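Local coordinates for hypothetical protein Atu0120 (Agrobacterium tumefaciens, PDB 2I6H) that is of unknown function but belongs to the DUF924 family of bacterial proteins and folds as an all-helical chain, at residues F37-G42 / G79-L84; N55-R60 / P94-R99; E72-L77 / R112-E117; H123-A126 / L131-F134. One frame throughout, in Å; residues are numbered along the deposited sequence.

Contact 1. Residues F37-G42 / G79-L84; sequences FWKKAG and GAESSL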
loop_
_atom_site.group_PDB
_atom_site.type_symbol
_atom_site.label_atom_id
_atom_site.label_comp_id
_atom_site.label_asym_id
_atom_site.label_seq_id
_atom_site.Cartn_x
_atom_site.Cartn_y
_atom_site.Cartn_z
ATOM N N PHE A 37 -2.708 -7.063 -20.579
ATOM C CA PHE A 37 -2.655 -8.140 -19.581
ATOM C C PHE A 37 -2.537 -7.563 -18.141
ATOM O O PHE A 37 -3.240 -7.992 -17.223
ATOM C CB PHE A 37 -1.450 -9.031 -19.900
ATOM C CG PHE A 37 -1.064 -9.982 -18.775
ATOM C CD1 PHE A 37 -1.616 -11.262 -18.686
ATOM C CD2 PHE A 37 -0.109 -9.605 -17.825
ATOM C CE1 PHE A 37 -1.233 -12.135 -17.640
ATOM C CE2 PHE A 37 0.265 -10.480 -16.771
ATOM C CZ PHE A 37 -0.294 -11.729 -16.693
ATOM N N TRP A 38 -1.621 -6.617 -17.965
ATOM C CA TRP A 38 -1.403 -5.992 -16.646
ATOM C C TRP A 38 -2.677 -5.262 -16.162
ATOM O O TRP A 38 -3.096 -5.410 -14.972
ATOM C CB TRP A 38 -0.221 -5.047 -16.722
ATOM C CG TRP A 38 0.432 -4.752 -15.330
ATOM C CD1 TRP A 38 0.406 -3.570 -14.645
ATOM C CD2 TRP A 38 1.153 -5.675 -14.507
ATOM N NE1 TRP A 38 1.076 -3.687 -13.447
ATOM C CE2 TRP A 38 1.558 -4.965 -13.339
ATOM C CE3 TRP A 38 1.513 -7.031 -14.648
ATOM C CZ2 TRP A 38 2.281 -5.567 -12.305
ATOM C CZ3 TRP A 38 2.260 -7.628 -13.624
ATOM C CH2 TRP A 38 2.640 -6.891 -12.471
ATOM N N LYS A 39 -3.276 -4.465 -17.046
ATOM C CA LYS A 39 -4.475 -3.691 -16.673
ATOM C C LYS A 39 -5.620 -4.636 -16.287
ATOM O O LYS A 39 -6.308 -4.447 -15.270
ATOM C CB LYS A 39 -4.869 -2.762 -17.821
ATOM C CG LYS A 39 -3.866 -1.574 -18.041
ATOM C CD LYS A 39 -4.430 -0.721 -19.211
ATOM C CE LYS A 39 -3.564 0.441 -19.601
ATOM N NZ LYS A 39 -3.993 1.131 -20.918
ATOM N N LYS A 40 -5.773 -5.705 -17.062
ATOM C CA LYS A 40 -6.849 -6.683 -16.810
ATOM C C LYS A 40 -6.661 -7.380 -15.467
ATOM O O LYS A 40 -7.638 -7.525 -14.704
ATOM C CB LYS A 40 -6.912 -7.693 -17.936
ATOM C CG LYS A 40 -8.160 -8.585 -17.889
ATOM C CD LYS A 40 -8.181 -9.478 -19.143
ATOM C CE LYS A 40 -9.510 -10.192 -19.292
ATOM N NZ LYS A 40 -9.751 -11.163 -18.201
ATOM N N ALA A 41 -5.415 -7.754 -15.146
ATOM C CA ALA A 41 -5.083 -8.407 -13.872
ATOM C C ALA A 41 -5.391 -7.494 -12.681
ATOM O O ALA A 41 -6.049 -7.924 -11.729
ATOM C CB ALA A 41 -3.604 -8.862 -13.856
ATOM N N GLY A 42 -4.973 -6.231 -12.774
ATOM C CA GLY A 42 -5.260 -5.246 -11.766
ATOM C C GLY A 42 -4.486 -5.377 -10.456
ATOM O O GLY A 42 -3.690 -6.331 -10.261
ATOM N N GLY A 79 7.743 4.888 -26.865
ATOM C CA GLY A 79 6.317 5.037 -26.480
ATOM C C GLY A 79 6.138 4.964 -24.964
ATOM O O GLY A 79 6.897 4.266 -24.282
ATOM N N ALA A 80 5.148 5.675 -24.437
ATOM C CA ALA A 80 4.920 5.652 -22.998
ATOM C C ALA A 80 4.448 4.276 -22.529
ATOM O O ALA A 80 5.032 3.714 -21.582
ATOM C CB ALA A 80 3.917 6.765 -22.556
ATOM N N GLU A 81 3.387 3.730 -23.146
ATOM C CA GLU A 81 2.915 2.414 -22.695
ATOM C C GLU A 81 3.888 1.279 -23.040
ATOM O O GLU A 81 4.014 0.333 -22.293
ATOM C CB GLU A 81 1.496 2.111 -23.182
ATOM C CG GLU A 81 0.483 3.087 -22.515
ATOM C CD GLU A 81 -0.974 2.597 -22.548
ATOM O OE1 GLU A 81 -1.319 1.886 -23.506
ATOM O OE2 GLU A 81 -1.741 2.904 -21.595
ATOM N N SER A 82 4.597 1.392 -24.165
ATOM C CA SER A 82 5.615 0.384 -24.466
ATOM C C SER A 82 6.772 0.467 -23.459
ATOM O O SER A 82 7.364 -0.561 -23.103
ATOM C CB SER A 82 6.106 0.456 -25.940
ATOM O OG SER A 82 6.568 1.755 -26.261
ATOM N N SER A 83 7.078 1.666 -22.965
ATOM C CA SER A 83 8.103 1.769 -21.905
ATOM C C SER A 83 7.576 1.161 -20.599
ATOM O O SER A 83 8.320 0.508 -19.892
ATOM C CB SER A 83 8.546 3.205 -21.647
ATOM O OG SER A 83 9.324 3.699 -22.731
ATOM N N LEU A 84 6.298 1.396 -20.303
ATOM C CA LEU A 84 5.649 0.684 -19.188
ATOM C C LEU A 84 5.821 -0.844 -19.337
ATOM O O LEU A 84 6.136 -1.542 -18.371
ATOM C CB LEU A 84 4.136 1.061 -19.101
ATOM C CG LEU A 84 3.290 0.293 -18.050
ATOM C CD1 LEU A 84 3.942 0.423 -16.641
ATOM C CD2 LEU A 84 1.821 0.761 -18.025
#
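The carboxylate of Glu81 is the flat group that carries this contact, and the ammonium of Lys39 comes to it near its plane, not over a face. Lys39 NZ donates to Glu81 OE2 at 2.9 Å, on the syn side of that oxygen and 22° out of the carboxylate plane. Glu81 OE1 stands farther from the same nitrogen, at 3.8 Å, so the grip is one-pronged. Behind the charge, Lys39 CE passes 3.7 Å from Glu81 OE2.

Both residues are exposed, and the gap between their helices is wide enough that each must spend its full length to close it. Lys39 sets CG beside its backbone N (chi1 -70°) and runs extended from there to the ammonium. Glu81 is likewise extended beyond CG, and the two chains meet at about a right angle, which brings only their ends together.

Beneath this bridge the same two helices are joined through other residues. Leu131 touches Trp38, Lys39 and Leu84, while the ring of Phe134 meets Trp38 edge-to-face, and Leu84 touches the same phenylalanine, so apolar groups from beyond the two segments fill in where the backbones stand apart. The pairing is an interhelical salt bridge on the surface of a helical protein, here linking the C-terminal end of helix 29-41 to the first turn of helix 80-97.

Contact 2. Residues N55-R60 / P94-R99; sequences NHFHDR and PRNCFR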
loop_
_atom_site.group_PDB
_atom_site.type_symbol
_atom_site.label_atom_id
_atom_site.label_comp_id
_atom_site.label_asym_id
_atom_site.label_seq_id
_atom_site.Cartn_x
_atom_site.Cartn_y
_atom_site.Cartn_z
ATOM N N ASN A 55 2.246 -18.077 -12.786
ATOM C CA ASN A 55 2.182 -19.066 -13.885
ATOM C C ASN A 55 1.689 -18.415 -15.167
ATOM O O ASN A 55 2.232 -18.620 -16.272
ATOM C CB ASN A 55 1.184 -20.182 -13.533
ATOM C CG ASN A 55 1.840 -21.400 -12.924
ATOM O OD1 ASN A 55 2.668 -21.288 -12.040
ATOM N ND2 ASN A 55 1.423 -22.581 -13.370
ATOM N N HIS A 56 0.610 -17.664 -15.025
ATOM C CA HIS A 56 -0.016 -17.044 -16.141
ATOM C C HIS A 56 0.932 -16.021 -16.832
ATOM O O HIS A 56 1.065 -15.996 -18.068
ATOM C CB HIS A 56 -1.314 -16.393 -15.612
ATOM C CG HIS A 56 -2.181 -15.796 -16.668
ATOM N ND1 HIS A 56 -3.269 -15.004 -16.365
ATOM C CD2 HIS A 56 -2.137 -15.881 -18.025
ATOM C CE1 HIS A 56 -3.861 -14.629 -17.488
ATOM N NE2 HIS A 56 -3.187 -15.136 -18.510
ATOM N N PHE A 57 1.557 -15.176 -16.023
ATOM C CA PHE A 57 2.480 -14.136 -16.504
ATOM C C PHE A 57 3.625 -14.849 -17.244
ATOM O O PHE A 57 4.017 -14.468 -18.342
ATOM C CB PHE A 57 2.971 -13.378 -15.271
ATOM C CG PHE A 57 3.589 -12.032 -15.540
ATOM C CD1 PHE A 57 3.657 -11.482 -16.831
ATOM C CD2 PHE A 57 4.111 -11.302 -14.454
ATOM C CE1 PHE A 57 4.259 -10.220 -17.049
ATOM C CE2 PHE A 57 4.694 -10.059 -14.663
ATOM C CZ PHE A 57 4.773 -9.521 -15.967
ATOM N N HIS A 58 4.130 -15.918 -16.655
ATOM C CA HIS A 58 5.224 -16.669 -17.291
ATOM C C HIS A 58 4.806 -17.318 -18.636
ATOM O O HIS A 58 5.550 -17.231 -19.639
ATOM C CB HIS A 58 5.736 -17.739 -16.324
ATOM C CG HIS A 58 6.929 -18.480 -16.830
ATOM N ND1 HIS A 58 6.823 -19.554 -17.688
ATOM C CD2 HIS A 58 8.260 -18.282 -16.624
ATOM C CE1 HIS A 58 8.038 -20.008 -17.966
ATOM N NE2 HIS A 58 8.924 -19.247 -17.337
ATOM N N ASP A 59 3.628 -17.961 -18.653
ATOM C CA ASP A 59 3.108 -18.565 -19.879
ATOM C C ASP A 59 3.021 -17.551 -21.022
ATOM O O ASP A 59 3.411 -17.857 -22.163
ATOM C CB ASP A 59 1.745 -19.226 -19.622
ATOM C CG ASP A 59 1.166 -19.916 -20.863
ATOM O OD1 ASP A 59 1.898 -20.621 -21.587
ATOM O OD2 ASP A 59 -0.057 -19.783 -21.097
ATOM N N ARG A 60 2.522 -16.358 -20.731
ATOM C CA ARG A 60 2.364 -15.298 -21.747
ATOM C C ARG A 60 3.722 -14.705 -22.200
ATOM O O ARG A 60 3.968 -14.579 -23.409
ATOM C CB ARG A 60 1.470 -14.161 -21.215
ATOM C CG ARG A 60 -0.028 -14.527 -21.030
ATOM C CD ARG A 60 -0.833 -14.701 -22.313
ATOM N NE ARG A 60 -0.650 -13.676 -23.338
ATOM C CZ ARG A 60 -1.361 -12.555 -23.490
ATOM N NH1 ARG A 60 -2.349 -12.228 -22.660
ATOM N NH2 ARG A 60 -1.079 -11.744 -24.513
ATOM N N PRO A 94 10.468 -10.706 -13.206
ATOM C CA PRO A 94 11.425 -11.524 -12.433
ATOM C C PRO A 94 10.954 -11.792 -11.008
ATOM O O PRO A 94 11.190 -12.881 -10.472
ATOM C CB PRO A 94 12.697 -10.642 -12.380
ATOM C CG PRO A 94 12.573 -9.701 -13.514
ATOM C CD PRO A 94 11.078 -9.432 -13.635
ATOM N N ARG A 95 10.252 -10.818 -10.419
ATOM C CA ARG A 95 9.737 -10.970 -9.056
ATOM C C ARG A 95 8.528 -11.919 -8.951
ATOM O O ARG A 95 8.297 -12.531 -7.893
ATOM C CB ARG A 95 9.437 -9.588 -8.459
ATOM C CG ARG A 95 10.711 -8.767 -8.242
ATOM C CD ARG A 95 10.469 -7.298 -7.826
ATOM N NE ARG A 95 11.754 -6.838 -7.299
ATOM C CZ ARG A 95 12.846 -6.578 -8.045
ATOM N NH1 ARG A 95 13.986 -6.272 -7.433
ATOM N NH2 ARG A 95 12.818 -6.601 -9.392
ATOM N N ASN A 96 7.770 -12.033 -10.032
ATOM C CA ASN A 96 6.704 -13.037 -10.094
ATOM C C ASN A 96 7.219 -14.415 -10.479
ATOM O O ASN A 96 6.720 -15.431 -9.961
ATOM C CB ASN A 96 5.638 -12.650 -11.124
ATOM C CG ASN A 96 4.838 -11.434 -10.710
ATOM O OD1 ASN A 96 5.154 -10.294 -11.126
ATOM N ND2 ASN A 96 3.824 -11.656 -9.833
ATOM N N CYS A 97 8.170 -14.465 -11.406
ATOM C CA CYS A 97 8.447 -15.717 -12.123
ATOM C C CYS A 97 9.766 -16.389 -11.805
ATOM O O CYS A 97 9.973 -17.541 -12.240
ATOM C CB CYS A 97 8.321 -15.509 -13.647
ATOM S SG CYS A 97 6.644 -14.882 -14.098
ATOM N N PHE A 98 10.664 -15.685 -11.105
ATOM C CA PHE A 98 11.979 -16.279 -10.776
ATOM C C PHE A 98 12.221 -16.322 -9.253
ATOM O O PHE A 98 13.370 -16.296 -8.800
ATOM C CB PHE A 98 13.142 -15.515 -11.435
ATOM C CG PHE A 98 13.055 -15.372 -12.919
ATOM C CD1 PHE A 98 12.640 -16.434 -13.757
ATOM C CD2 PHE A 98 13.446 -14.170 -13.502
ATOM C CE1 PHE A 98 12.609 -16.274 -15.170
ATOM C CE2 PHE A 98 13.444 -13.996 -14.898
ATOM C CZ PHE A 98 13.051 -15.039 -15.740
ATOM N N ARG A 99 11.133 -16.431 -8.488
ATOM C CA ARG A 99 11.161 -16.310 -7.024
ATOM C C ARG A 99 12.208 -17.224 -6.391
ATOM O O ARG A 99 12.406 -18.330 -6.865
ATOM C CB ARG A 99 9.792 -16.654 -6.432
ATOM C CG ARG A 99 8.713 -15.641 -6.729
ATOM C CD ARG A 99 7.364 -16.108 -6.156
ATOM N NE ARG A 99 6.255 -15.293 -6.656
ATOM C CZ ARG A 99 5.895 -14.100 -6.178
ATOM N NH1 ARG A 99 6.567 -13.507 -5.184
ATOM N NH2 ARG A 99 4.858 -13.460 -6.731
#
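Phe57 and Asn96 cross at about a right angle, with ring and amide planes 67° apart, and it is the edge of the ring that takes the amide. Asn96 OD1 lies near the ring plane, 3.6 Å from Phe57 CE2 and equally close to CD2, so the carbonyl oxygen faces the slightly positive C-H rim. The other end of the amide is held elsewhere: Asn96 ND2 is hydrogen-bonded to Asp54 OD1, which helps to fix how the group is turned.

The next residue, Cys97, puts its sulfur against Phe57 and His58. Cys97 SG lies 3.7 Å from both His58 N and His58 CB, and so rests on the backbone of the opposing helix as well as on the side chain. Phe57 CB is 4.1 Å from the same sulfur. Toward the Phe57 ring it is oblique, 42° off the normal and 5.1 Å from the centroid, a sulfur-aromatic contact. The His58 imidazole, by contrast, is met at its edge, with Cys97 CB near the ring plane. Phe57 and His58 both direct CG away from their backbone N, and their rings reach past the sulfur on separate courses.

Phe57 also meets Phe37 and Trp38 of helix 29-41 and, edge-to-face, Phe93. The contact thus closes the C-terminal end of helix 80-97 against helix 51-69, with helix 29-41 packed on the buried ring.

Contact 3. Residues E72-L77 / R112-E117; sequences ELDGWL and RFFADE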
loop_
_atom_site.group_PDB
_atom_site.type_symbol
_atom_site.label_atom_id
_atom_site.label_comp_id
_atom_site.label_asym_id
_atom_site.label_seq_id
_atom_site.Cartn_x
_atom_site.Cartn_y
_atom_site.Cartn_z
ATOM N N GLU A 72 16.716 -6.395 -27.371
ATOM C CA GLU A 72 16.018 -6.437 -28.672
ATOM C C GLU A 72 14.850 -5.469 -28.717
ATOM O O GLU A 72 14.331 -5.167 -29.819
ATOM C CB GLU A 72 15.540 -7.844 -28.979
ATOM C CG GLU A 72 16.739 -8.773 -29.262
ATOM C CD GLU A 72 16.408 -10.231 -29.312
ATOM O OE1 GLU A 72 15.232 -10.631 -29.112
ATOM O OE2 GLU A 72 17.364 -10.998 -29.570
ATOM N N LEU A 73 14.440 -4.977 -27.542
ATOM C CA LEU A 73 13.240 -4.144 -27.452
ATOM C C LEU A 73 13.506 -2.710 -26.994
ATOM O O LEU A 73 12.579 -2.050 -26.482
ATOM C CB LEU A 73 12.219 -4.817 -26.495
ATOM C CG LEU A 73 11.871 -6.268 -26.878
ATOM C CD1 LEU A 73 10.866 -6.790 -25.889
ATOM C CD2 LEU A 73 11.318 -6.305 -28.352
ATOM N N ASP A 74 14.746 -2.215 -27.184
ATOM C CA ASP A 74 15.094 -0.865 -26.744
ATOM C C ASP A 74 14.221 0.176 -27.425
ATOM O O ASP A 74 14.025 1.254 -26.886
ATOM C CB ASP A 74 16.571 -0.492 -27.031
ATOM C CG ASP A 74 17.589 -1.290 -26.174
ATOM O OD1 ASP A 74 17.263 -2.348 -25.600
ATOM O OD2 ASP A 74 18.764 -0.838 -26.109
ATOM N N GLY A 75 13.761 -0.145 -28.627
ATOM C CA GLY A 75 12.860 0.714 -29.385
ATOM C C GLY A 75 11.570 1.043 -28.643
ATOM O O GLY A 75 10.894 2.025 -28.975
ATOM N N TRP A 76 11.210 0.221 -27.654
ATOM C CA TRP A 76 9.994 0.478 -26.856
ATOM C C TRP A 76 10.114 1.744 -26.011
ATOM O O TRP A 76 9.111 2.286 -25.524
ATOM C CB TRP A 76 9.650 -0.742 -25.971
ATOM C CG TRP A 76 9.168 -1.928 -26.759
ATOM C CD1 TRP A 76 9.249 -2.117 -28.132
ATOM C CD2 TRP A 76 8.553 -3.105 -26.230
ATOM N NE1 TRP A 76 8.723 -3.363 -28.476
ATOM C CE2 TRP A 76 8.281 -3.983 -27.328
ATOM C CE3 TRP A 76 8.204 -3.515 -24.938
ATOM C CZ2 TRP A 76 7.677 -5.236 -27.154
ATOM C CZ3 TRP A 76 7.585 -4.786 -24.776
ATOM C CH2 TRP A 76 7.327 -5.612 -25.882
ATOM N N LEU A 77 11.346 2.216 -25.822
ATOM C CA LEU A 77 11.530 3.499 -25.126
ATOM C C LEU A 77 10.842 4.661 -25.877
ATOM O O LEU A 77 10.605 5.722 -25.299
ATOM C CB LEU A 77 13.022 3.799 -24.918
ATOM C CG LEU A 77 13.695 2.932 -23.826
ATOM C CD1 LEU A 77 15.223 3.118 -23.906
ATOM C CD2 LEU A 77 13.130 3.246 -22.382
ATOM N N ARG A 112 16.352 -0.153 -14.262
ATOM C CA ARG A 112 16.640 1.169 -13.716
ATOM C C ARG A 112 17.108 2.112 -14.809
ATOM O O ARG A 112 16.716 3.286 -14.861
ATOM C CB ARG A 112 17.762 1.063 -12.711
ATOM C CG ARG A 112 17.329 0.583 -11.392
ATOM C CD ARG A 112 18.244 1.189 -10.350
ATOM N NE ARG A 112 19.633 0.773 -10.520
ATOM C CZ ARG A 112 20.061 -0.476 -10.371
ATOM N NH1 ARG A 112 19.207 -1.435 -10.084
ATOM N NH2 ARG A 112 21.347 -0.770 -10.531
ATOM N N PHE A 113 17.974 1.592 -15.685
ATOM C CA PHE A 113 18.525 2.362 -16.795
ATOM C C PHE A 113 17.349 2.801 -17.699
ATOM O O PHE A 113 17.221 3.994 -18.097
ATOM C CB PHE A 113 19.504 1.469 -17.579
ATOM C CG PHE A 113 19.969 2.076 -18.858
ATOM C CD1 PHE A 113 20.860 3.154 -18.846
ATOM C CD2 PHE A 113 19.469 1.636 -20.065
ATOM C CE1 PHE A 113 21.286 3.748 -20.070
ATOM C CE2 PHE A 113 19.881 2.209 -21.284
ATOM C CZ PHE A 113 20.785 3.282 -21.279
ATOM N N PHE A 114 16.464 1.850 -18.005
ATOM C CA PHE A 114 15.290 2.179 -18.793
ATOM C C PHE A 114 14.296 3.090 -18.075
ATOM O O PHE A 114 13.708 3.965 -18.719
ATOM C CB PHE A 114 14.566 0.926 -19.231
ATOM C CG PHE A 114 15.227 0.183 -20.395
ATOM C CD1 PHE A 114 16.135 0.774 -21.274
ATOM C CD2 PHE A 114 14.881 -1.151 -20.597
ATOM C CE1 PHE A 114 16.716 -0.013 -22.369
ATOM C CE2 PHE A 114 15.421 -1.907 -21.669
ATOM C CZ PHE A 114 16.316 -1.314 -22.567
ATOM N N ALA A 115 14.099 2.894 -16.765
ATOM C CA ALA A 115 13.182 3.776 -15.987
ATOM C C ALA A 115 13.659 5.239 -16.080
ATOM O O ALA A 115 12.878 6.156 -16.369
ATOM C CB ALA A 115 13.084 3.349 -14.513
ATOM N N ASP A 116 14.951 5.428 -15.862
ATOM C CA ASP A 116 15.563 6.764 -16.001
ATOM C C ASP A 116 15.262 7.397 -17.383
ATOM O O ASP A 116 14.821 8.577 -17.491
ATOM C CB ASP A 116 17.080 6.652 -15.803
ATOM C CG ASP A 116 17.790 8.019 -15.989
ATOM O OD1 ASP A 116 17.586 8.944 -15.159
ATOM O OD2 ASP A 116 18.497 8.160 -17.019
ATOM N N GLU A 117 15.485 6.611 -18.427
ATOM C CA GLU A 117 15.262 7.083 -19.799
ATOM C C GLU A 117 13.775 7.401 -20.055
ATOM O O GLU A 117 13.444 8.432 -20.653
ATOM C CB GLU A 117 15.812 6.102 -20.840
ATOM C CG GLU A 117 15.646 6.614 -22.288
ATOM C CD GLU A 117 16.265 8.014 -22.549
ATOM O OE1 GLU A 117 17.207 8.442 -21.820
ATOM O OE2 GLU A 117 15.779 8.668 -23.510
#
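With chi1 at -77°, Phe114 carries its ring beside its own backbone N and out toward the 72-77 loop, where Leu77, turned the same way about its first torsion (-73°), presents both methyls. The two side chains cross at about a right angle. Leu77 CD1 lies 3.6 Å from Phe114 CD1 and 3.8 Å from CE1, approaching the ring obliquely, while CD2 rests 3.8 Å from the backbone O of Phe114. One leucine therefore packs on both the ring and the helix backbone that bears it.

Farther along the ring the contact turns polar. Asp74 OD1 stands at the edge, near the ring plane, 3.3 Å from Phe114 CZ, and the carboxylate is nearly perpendicular to the ring at 83°. A carboxylate oxygen placed at an aromatic C-H rim probably gains from the weak positive charge there; the carboxylate's stronger partner is Arg71, in a salt bridge through the other oxygen, OD2. Glu117 joins through its aliphatic part, CG lying 3.9 Å from Leu77 CD1, and its bent chain sends the carboxylate to a salt bridge with Arg121.

Met87 and Leu90 of helix 80-97 also touch the Phe114 side chain, and Arg71 packs on it from the loop. The ring is thus shared by three elements: helix 108-120, which carries it, helix 80-97, and the linker between helices 51-69 and 80-97.

Contact 4. Residues H123-A126 / L131-F134; sequences HDQA and LRVF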
loop_
_atom_site.group_PDB
_atom_site.type_symbol
_atom_site.label_atom_id
_atom_site.label_comp_id
_atom_site.label_asym_id
_atom_site.label_seq_id
_atom_site.Cartn_x
_atom_site.Cartn_y
_atom_site.Cartn_z
ATOM N N HIS A 123 7.436 9.788 -19.907
ATOM C CA HIS A 123 6.492 8.662 -20.058
ATOM C C HIS A 123 5.658 8.357 -18.807
ATOM O O HIS A 123 4.472 7.916 -18.903
ATOM C CB HIS A 123 7.226 7.399 -20.526
ATOM C CG HIS A 123 7.732 7.471 -21.938
ATOM N ND1 HIS A 123 7.176 8.307 -22.880
ATOM C CD2 HIS A 123 8.732 6.794 -22.568
ATOM C CE1 HIS A 123 7.814 8.151 -24.033
ATOM N NE2 HIS A 123 8.754 7.231 -23.871
ATOM N N ASP A 124 6.258 8.541 -17.632
ATOM C CA ASP A 124 5.548 8.243 -16.373
ATOM C C ASP A 124 4.334 9.177 -16.229
ATOM O O ASP A 124 3.281 8.776 -15.716
ATOM C CB ASP A 124 6.467 8.397 -15.156
ATOM C CG ASP A 124 7.098 9.794 -15.028
ATOM O OD1 ASP A 124 7.554 10.375 -16.060
ATOM O OD2 ASP A 124 7.156 10.300 -13.868
ATOM N N GLN A 125 4.495 10.411 -16.708
ATOM C CA GLN A 125 3.401 11.401 -16.625
ATOM C C GLN A 125 2.352 11.130 -17.682
ATOM O O GLN A 125 1.227 11.647 -17.569
ATOM C CB GLN A 125 3.950 12.826 -16.778
ATOM C CG GLN A 125 4.817 13.241 -15.581
ATOM C CD GLN A 125 4.080 13.132 -14.241
ATOM O OE1 GLN A 125 3.019 13.748 -14.030
ATOM N NE2 GLN A 125 4.638 12.351 -13.328
ATOM N N ALA A 126 2.704 10.344 -18.700
ATOM C CA ALA A 126 1.797 10.070 -19.825
ATOM C C ALA A 126 0.889 8.875 -19.566
ATOM O O ALA A 126 -0.151 8.777 -20.208
ATOM C CB ALA A 126 2.556 9.899 -21.145
ATOM N N LEU A 131 -0.909 3.450 -12.856
ATOM C CA LEU A 131 0.209 2.708 -13.484
ATOM C C LEU A 131 1.563 3.379 -13.310
ATOM O O LEU A 131 2.605 2.797 -13.589
ATOM C CB LEU A 131 -0.073 2.468 -14.970
ATOM C CG LEU A 131 -1.270 1.550 -15.293
ATOM C CD1 LEU A 131 -1.571 1.670 -16.767
ATOM C CD2 LEU A 131 -1.023 0.073 -14.869
ATOM N N ARG A 132 1.541 4.631 -12.889
ATOM C CA ARG A 132 2.770 5.426 -12.767
ATOM C C ARG A 132 3.856 4.775 -11.899
ATOM O O ARG A 132 5.058 4.849 -12.221
ATOM C CB ARG A 132 2.342 6.779 -12.180
ATOM C CG ARG A 132 3.281 7.878 -12.373
ATOM C CD ARG A 132 2.472 9.232 -12.352
ATOM N NE ARG A 132 1.584 9.441 -13.506
ATOM C CZ ARG A 132 0.543 10.277 -13.515
ATOM N NH1 ARG A 132 0.244 10.970 -12.423
ATOM N NH2 ARG A 132 -0.201 10.446 -14.594
ATOM N N VAL A 133 3.438 4.175 -10.784
ATOM C CA VAL A 133 4.388 3.588 -9.838
ATOM C C VAL A 133 5.334 2.540 -10.487
ATOM O O VAL A 133 6.439 2.309 -10.002
ATOM C CB VAL A 133 3.683 3.008 -8.585
ATOM C CG1 VAL A 133 2.898 1.784 -8.941
ATOM C CG2 VAL A 133 4.749 2.738 -7.446
ATOM N N PHE A 134 4.868 1.882 -11.552
ATOM C CA PHE A 134 5.750 0.891 -12.232
ATOM C C PHE A 134 7.032 1.449 -12.865
ATOM O O PHE A 134 8.011 0.697 -13.058
ATOM C CB PHE A 134 4.914 -0.026 -13.135
ATOM C CG PHE A 134 3.853 -0.725 -12.346
ATOM C CD1 PHE A 134 4.231 -1.753 -11.475
ATOM C CD2 PHE A 134 2.519 -0.259 -12.324
ATOM C CE1 PHE A 134 3.306 -2.388 -10.639
ATOM C CE2 PHE A 134 1.549 -0.894 -11.462
ATOM C CZ PHE A 134 1.964 -1.957 -10.629
#
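Two short, weakly bonded helical turns approach most closely at Asp124 and Arg132, whose CA atoms are 5.4 Å apart, and the carbonyl of Asp124 is left facing the second turn. Arg132 NE donates to Asp124 O at 2.9 Å. The bond is clearly bent, with 137° at the hydrogen, and the donor is tilted 34° from the carbonyl plane. CG and CD of the arginine each pass 3.5 Å from the same oxygen, so the chain lies alongside the carbonyl before its nitrogen binds it. A bend at chi3 after an otherwise extended start turns the guanidinium toward the residue that follows the 123-126 turn, whose carbonyl, Val127 O, takes a hydrogen bond from NH2.

Gln125 comes over the guanidinium. Its OE1 is above the centre of one face, 4.2 Å from the plane, and the amide and guanidinium planes are 38° apart. Folding at chi2 also sends Gln125 NE2 back to Asp124 OD2, a long bond of 3.3 Å that meets the carboxylate from above its plane. The stronger partner of that oxygen is the hydroxyl of Tyr136.

The chemistry is that of an arginine fastening backbone: its guanidinium hydrogen-bonds two backbone carbonyls, of Asp124 within the turn and Val127 just after it, and no salt bridge forms with Asp124, whose OD2 stays 5.6 Å from Arg132 NE. The nearby carboxylate and carbonyl oxygens probably give the cation a favourable electrostatic setting, while Gln125 bonds the aspartate through NE2 and its OE1 merely lies over the guanidinium.

How the contacts relate
Helix 80-97 serves contact 1 at its start and contact 2 at its end, and helix 29-41, which also packs on contact 2, connects them. Contact 1 is the surface member, made wholly by two exposed charges; contacts 2, 3 and 4 are partly buried. Their chemistry follows: aromatic edges and sulfur in contact 2, leucine and phenylalanine with carboxylates at the margin in contact 3, and side chain to backbone carbonyl in contact 4. Contacts 1, 3 and 4 adjoin one another around residues 76-83, where Ser82 OG probably bonds Trp76 O and His123 NE2 probably bonds Leu77 O. Contact 2 stays about 8 Å from contacts 3 and 4 at the nearest atoms.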